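Local coordinates for protein beta-L-arabinobiosidase (Bacteroides thetaiotaomicron, PDB 5MQR) that probably hydrolyses glycosidic bonds in plant pectin as a beta-L-arabinobiosidase, and may have exo-alpha-sialidase activity, at residues A[355-367]-A[577-590]. Numbering follows the deposited sequence. Where two conformers were deposited one is given.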
loop_
_atom_site.group_PDB
_atom_site.type_symbol
_atom_site.label_atom_id
_atom_site.label_comp_id
_atom_site.label_asym_id
_atom_site.label_seq_id
_atom_site.Cartn_x
_atom_site.Cartn_y
_atom_site.Cartn_z
ATOM N N ILE A 355 0.761 -26.569 -11.065
ATOM C CA ILE A 355 -0.115 -27.656 -11.457
ATOM C C ILE A 355 0.619 -28.963 -11.167
ATOM O O ILE A 355 1.510 -29.384 -11.931
ATOM C CB ILE A 355 -0.539 -27.613 -12.947
ATOM C CG1 ILE A 355 -1.174 -26.270 -13.330
ATOM C CG2 ILE A 355 -1.507 -28.762 -13.267
ATOM C CD1 ILE A 355 -1.483 -26.144 -14.811
ATOM N N THR A 356 0.238 -29.596 -10.061
ATOM C CA THR A 356 0.574 -30.982 -9.795
ATOM C C THR A 356 0.210 -31.805 -11.047
ATOM O O THR A 356 -0.841 -31.562 -11.643
ATOM C CB THR A 356 -0.241 -31.508 -8.595
ATOM O OG1 THR A 356 -0.181 -30.563 -7.515
ATOM C CG2 THR A 356 0.297 -32.836 -8.113
ATOM N N PRO A 357 1.077 -32.740 -11.475
ATOM C CA PRO A 357 0.633 -33.657 -12.527
ATOM C C PRO A 357 -0.564 -34.511 -12.044
ATOM O O PRO A 357 -0.582 -34.910 -10.883
ATOM C CB PRO A 357 1.858 -34.540 -12.795
ATOM C CG PRO A 357 2.951 -34.066 -11.929
ATOM C CD PRO A 357 2.384 -33.119 -10.921
HETATM N N MSE A 358 -1.565 -34.749 -12.920
HETATM C CA MSE A 358 -2.657 -35.650 -12.577
HETATM C C MSE A 358 -2.111 -37.058 -12.591
HETATM O O MSE A 358 -1.660 -37.551 -13.617
HETATM C CB MSE A 358 -3.791 -35.536 -13.581
HETATM C CG MSE A 358 -5.027 -36.367 -13.207
HETATM SE SE MSE A 358 -6.295 -36.360 -14.715
HETATM C CE MSE A 358 -6.676 -34.439 -14.886
ATOM N N ARG A 359 -2.119 -37.714 -11.455
ATOM C CA ARG A 359 -1.589 -39.040 -11.203
ATOM C C ARG A 359 -2.532 -40.139 -11.655
ATOM O O ARG A 359 -2.067 -41.173 -12.130
ATOM C CB ARG A 359 -1.208 -39.184 -9.733
ATOM C CG ARG A 359 -0.148 -38.153 -9.322
ATOM C CD ARG A 359 0.289 -38.262 -7.872
ATOM N NE ARG A 359 -0.785 -38.254 -6.889
ATOM C CZ ARG A 359 -1.474 -37.182 -6.499
ATOM N NH1 ARG A 359 -1.276 -35.984 -7.053
ATOM N NH2 ARG A 359 -2.393 -37.320 -5.562
ATOM N N TYR A 360 -3.843 -39.900 -11.546
ATOM C CA TYR A 360 -4.837 -40.898 -11.860
ATOM C C TYR A 360 -5.763 -40.381 -12.935
ATOM O O TYR A 360 -6.457 -39.380 -12.729
ATOM C CB TYR A 360 -5.633 -41.268 -10.597
ATOM C CG TYR A 360 -4.771 -41.793 -9.492
ATOM C CD1 TYR A 360 -4.316 -43.119 -9.485
ATOM C CD2 TYR A 360 -4.386 -40.969 -8.453
ATOM C CE1 TYR A 360 -3.516 -43.606 -8.447
ATOM C CE2 TYR A 360 -3.588 -41.435 -7.418
ATOM C CZ TYR A 360 -3.153 -42.747 -7.415
ATOM O OH TYR A 360 -2.346 -43.143 -6.366
ATOM N N GLY A 361 -5.773 -41.069 -14.080
ATOM C CA GLY A 361 -6.709 -40.784 -15.148
ATOM C C GLY A 361 -8.138 -40.982 -14.682
ATOM O O GLY A 361 -8.393 -41.609 -13.641
ATOM N N GLY A 362 -9.065 -40.426 -15.444
ATOM C CA GLY A 362 -10.478 -40.531 -15.120
ATOM C C GLY A 362 -11.423 -39.630 -15.919
ATOM O O GLY A 362 -11.056 -38.516 -16.338
ATOM N N ASN A 363 -12.643 -40.139 -16.108
ATOM C CA ASN A 363 -13.739 -39.469 -16.831
ATOM C C ASN A 363 -13.887 -38.010 -16.371
ATOM O O ASN A 363 -14.092 -37.760 -15.172
ATOM C CB ASN A 363 -15.054 -40.253 -16.575
ATOM C CG ASN A 363 -16.184 -39.918 -17.559
ATOM O OD1 ASN A 363 -15.957 -39.318 -18.608
ATOM N ND2 ASN A 363 -17.419 -40.345 -17.218
ATOM N N TYR A 364 -13.767 -37.066 -17.300
ATOM C CA TYR A 364 -13.978 -35.621 -17.091
ATOM C C TYR A 364 -13.035 -34.915 -16.128
ATOM O O TYR A 364 -13.224 -33.710 -15.861
ATOM C CB TYR A 364 -15.458 -35.285 -16.770
ATOM C CG TYR A 364 -16.449 -35.809 -17.816
ATOM C CD1 TYR A 364 -16.391 -35.402 -19.155
ATOM C CD2 TYR A 364 -17.428 -36.738 -17.456
ATOM C CE1 TYR A 364 -17.293 -35.904 -20.099
ATOM C CE2 TYR A 364 -18.325 -37.250 -18.381
ATOM C CZ TYR A 364 -18.267 -36.836 -19.696
ATOM O OH TYR A 364 -19.187 -37.392 -20.568
ATOM N N LYS A 365 -11.997 -35.619 -15.657
ATOM C CA LYS A 365 -10.931 -34.968 -14.898
ATOM C C LYS A 365 -10.142 -34.061 -15.838
ATOM O O LYS A 365 -9.721 -34.499 -16.911
ATOM C CB LYS A 365 -10.029 -36.002 -14.224
ATOM C CG LYS A 365 -10.744 -36.766 -13.113
ATOM C CD LYS A 365 -9.862 -37.771 -12.406
ATOM C CE LYS A 365 -8.756 -37.113 -11.609
ATOM N NZ LYS A 365 -8.022 -38.128 -10.837
ATOM N N SER A 366 -10.001 -32.790 -15.463
ATOM C CA SER A 366 -9.240 -31.824 -16.252
ATOM C C SER A 366 -8.140 -31.146 -15.427
ATOM O O SER A 366 -8.209 -31.103 -14.209
ATOM C CB SER A 366 -10.187 -30.800 -16.861
ATOM O OG SER A 366 -10.950 -30.228 -15.845
ATOM N N TYR A 367 -7.126 -30.626 -16.102
ATOM C CA TYR A 367 -5.905 -30.175 -15.440
ATOM C C TYR A 367 -6.053 -28.826 -14.756
ATOM O O TYR A 367 -6.583 -27.902 -15.352
ATOM C CB TYR A 367 -4.740 -30.063 -16.433
ATOM C CG TYR A 367 -4.417 -31.372 -17.087
ATOM C CD1 TYR A 367 -3.779 -32.390 -16.363
ATOM C CD2 TYR A 367 -4.765 -31.620 -18.406
ATOM C CE1 TYR A 367 -3.497 -33.621 -16.947
ATOM C CE2 TYR A 367 -4.485 -32.850 -19.002
ATOM C CZ TYR A 367 -3.850 -33.838 -18.262
ATOM O OH TYR A 367 -3.570 -35.031 -18.850
ATOM N N PHE A 577 4.517 -29.670 -18.792
ATOM C CA PHE A 577 3.207 -30.311 -18.880
ATOM C C PHE A 577 2.309 -29.862 -17.708
ATOM O O PHE A 577 2.799 -29.793 -16.588
ATOM C CB PHE A 577 3.399 -31.852 -18.817
ATOM C CG PHE A 577 2.120 -32.645 -18.941
ATOM C CD1 PHE A 577 1.300 -32.847 -17.847
ATOM C CD2 PHE A 577 1.750 -33.216 -20.164
ATOM C CE1 PHE A 577 0.131 -33.588 -17.954
ATOM C CE2 PHE A 577 0.568 -33.966 -20.282
ATOM C CZ PHE A 577 -0.242 -34.138 -19.176
ATOM N N PRO A 578 1.020 -29.555 -17.929
ATOM C CA PRO A 578 0.341 -29.478 -19.236
ATOM C C PRO A 578 0.511 -28.135 -19.966
ATOM O O PRO A 578 0.709 -27.098 -19.342
ATOM C CB PRO A 578 -1.128 -29.611 -18.857
ATOM C CG PRO A 578 -1.193 -28.975 -17.518
ATOM C CD PRO A 578 0.071 -29.401 -16.822
ATOM N N THR A 579 0.383 -28.170 -21.286
ATOM C CA THR A 579 0.445 -26.974 -22.109
ATOM C C THR A 579 -0.947 -26.723 -22.685
ATOM O O THR A 579 -1.880 -27.530 -22.482
ATOM C CB THR A 579 1.477 -27.138 -23.260
ATOM O OG1 THR A 579 0.942 -28.018 -24.250
ATOM C CG2 THR A 579 2.832 -27.712 -22.726
ATOM N N VAL A 580 -1.063 -25.611 -23.429
ATOM C CA VAL A 580 -2.259 -25.312 -24.228
ATOM C C VAL A 580 -2.531 -26.349 -25.323
ATOM O O VAL A 580 -3.663 -26.431 -25.793
ATOM C CB VAL A 580 -2.255 -23.894 -24.862
ATOM C CG1 VAL A 580 -2.198 -22.819 -23.789
ATOM C CG2 VAL A 580 -1.130 -23.693 -25.880
ATOM N N ASP A 581 -1.517 -27.140 -25.705
ATOM C CA ASP A 581 -1.681 -28.234 -26.678
ATOM C C ASP A 581 -1.929 -29.654 -26.101
ATOM O O ASP A 581 -2.200 -30.601 -26.842
ATOM C CB ASP A 581 -0.482 -28.222 -27.648
ATOM C CG ASP A 581 -0.395 -26.907 -28.422
ATOM O OD1 ASP A 581 -1.405 -26.537 -29.067
ATOM O OD2 ASP A 581 0.649 -26.215 -28.352
ATOM N N THR A 582 -1.856 -29.802 -24.791
ATOM C CA THR A 582 -2.162 -31.071 -24.144
ATOM C C THR A 582 -3.636 -31.472 -24.345
ATOM O O THR A 582 -4.537 -30.644 -24.146
ATOM C CB THR A 582 -1.892 -30.964 -22.637
ATOM O OG1 THR A 582 -0.514 -30.627 -22.420
ATOM C CG2 THR A 582 -2.255 -32.260 -21.907
ATOM N N PRO A 583 -3.893 -32.749 -24.714
ATOM C CA PRO A 583 -5.275 -33.187 -24.793
ATOM C C PRO A 583 -6.069 -33.006 -23.483
ATOM O O PRO A 583 -5.523 -33.086 -22.389
ATOM C CB PRO A 583 -5.154 -34.681 -25.155
ATOM C CG PRO A 583 -3.811 -34.826 -25.771
ATOM C CD PRO A 583 -2.959 -33.846 -25.038
ATOM N N ALA A 584 -7.359 -32.757 -23.628
ATOM C CA ALA A 584 -8.236 -32.461 -22.483
ATOM C C ALA A 584 -8.407 -33.643 -21.514
ATOM O O ALA A 584 -8.548 -33.433 -20.319
ATOM C CB ALA A 584 -9.606 -32.023 -22.990
ATOM N N ASP A 585 -8.405 -34.862 -22.052
ATOM C CA ASP A 585 -8.770 -36.058 -21.316
ATOM C C ASP A 585 -7.527 -36.895 -21.025
ATOM O O ASP A 585 -6.651 -37.036 -21.879
ATOM C CB ASP A 585 -9.793 -36.883 -22.119
ATOM C CG ASP A 585 -11.036 -36.074 -22.474
ATOM O OD1 ASP A 585 -11.615 -35.437 -21.555
ATOM O OD2 ASP A 585 -11.393 -36.011 -23.673
ATOM N N GLN A 586 -7.468 -37.431 -19.808
ATOM C CA GLN A 586 -6.388 -38.308 -19.392
ATOM C C GLN A 586 -6.997 -39.635 -18.991
ATOM O O GLN A 586 -7.738 -39.711 -18.012
ATOM C CB GLN A 586 -5.579 -37.719 -18.228
ATOM C CG GLN A 586 -4.314 -38.507 -17.972
ATOM C CD GLN A 586 -3.430 -37.931 -16.886
ATOM O OE1 GLN A 586 -2.947 -36.797 -16.983
ATOM N NE2 GLN A 586 -3.168 -38.734 -15.864
ATOM N N THR A 587 -6.699 -40.664 -19.779
ATOM C CA THR A 587 -7.166 -42.015 -19.512
ATOM C C THR A 587 -6.101 -42.890 -18.853
ATOM O O THR A 587 -6.384 -44.015 -18.520
ATOM C CB THR A 587 -7.634 -42.688 -20.826
ATOM O OG1 THR A 587 -6.618 -42.536 -21.838
ATOM C CG2 THR A 587 -8.928 -42.044 -21.312
ATOM N N TYR A 588 -4.891 -42.400 -18.642
ATOM C CA TYR A 588 -3.806 -43.248 -18.104
ATOM C C TYR A 588 -3.518 -42.815 -16.668
ATOM O O TYR A 588 -3.853 -41.698 -16.276
ATOM C CB TYR A 588 -2.532 -43.156 -18.987
ATOM C CG TYR A 588 -2.064 -41.733 -19.275
ATOM C CD1 TYR A 588 -1.275 -41.058 -18.369
ATOM C CD2 TYR A 588 -2.418 -41.068 -20.461
ATOM C CE1 TYR A 588 -0.836 -39.771 -18.613
ATOM C CE2 TYR A 588 -1.975 -39.754 -20.722
ATOM C CZ TYR A 588 -1.182 -39.118 -19.785
ATOM O OH TYR A 588 -0.720 -37.809 -19.962
ATOM N N ASP A 589 -2.933 -43.712 -15.887
ATOM C CA ASP A 589 -2.319 -43.344 -14.633
ATOM C C ASP A 589 -0.835 -43.162 -14.898
ATOM O O ASP A 589 -0.271 -43.788 -15.780
ATOM C CB ASP A 589 -2.543 -44.406 -13.542
ATOM C CG ASP A 589 -4.033 -44.577 -13.145
ATOM O OD1 ASP A 589 -4.883 -43.772 -13.604
ATOM O OD2 ASP A 589 -4.351 -45.517 -12.368
ATOM N N LEU A 590 -0.211 -42.274 -14.144
ATOM C CA LEU A 590 1.233 -42.142 -14.192
ATOM C C LEU A 590 1.892 -43.373 -13.526
ATOM O O LEU A 590 1.345 -43.933 -12.559
ATOM C CB LEU A 590 1.697 -40.866 -13.496
ATOM C CG LEU A 590 1.188 -39.540 -14.079
ATOM C CD1 LEU A 590 1.739 -38.404 -13.239
ATOM C CD2 LEU A 590 1.560 -39.406 -15.554
HETATM O O HOH W 1 2.054 -31.215 -14.184
HETATM O O HOH W 2 -0.574 -36.087 -15.657
HETATM O O HOH W 3 -7.362 -43.952 -12.674
HETATM O O HOH W 4 -9.674 -36.889 -18.107
HETATM O O HOH W 5 -11.934 -37.236 -19.518
HETATM O O HOH W 6 -3.978 -35.328 -21.480
#
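Gln586 reaches from 577-590 into 355-367, showing how one amide can join two loops that lack regular secondary structure. Its side chain runs nearly straight out from the backbone, chi1 of -169° setting CG opposite N, and this carries the carboxamide between Tyr367 and the backbone of Met358. OE1 takes the hydroxyl of Tyr367 on an in-plane lone pair, at 2.6 Å from OH, and also accepts from a water that bridges to Met358 O. NE2 donates almost straight to Met358 O (3.0 Å), meeting that carbonyl from above its plane, and its other proton goes to Tyr588 O in its own loop. Met358, present as selenomethionine, runs past the glutamine in the opposite direction, its SE 3.8 Å from Gln586 CB. A leucine in place of Gln586 would probably leave the Tyr367 hydroxyl without its acceptor, and Met358 O and Tyr588 O each with one donor fewer.

Pro578, after a cis peptide bond, packs over one face of the Tyr367 ring; Phe577 comes to that same side edge first, in an offset edge-to-face pair with planes at 85°, and Thr582 CG2 reaches CE2 obliquely from it too. Gln586 OE1 and Pro583 O lie at the ring's edge. Farther along, Asp589 OD1 receives Gly361 N at 2.9 Å, while its other oxygen forms a salt bridge with Arg61. Leu590 N binds Arg359 O (3.0 Å), and its CD1 packs on Pro357 CB.

The contact thus joins the BNR repeat-like region to the Sialidase-like CBM region, pairing the loop between strands 349-350 and 387-393 with that between strands 564-570 and 600-610.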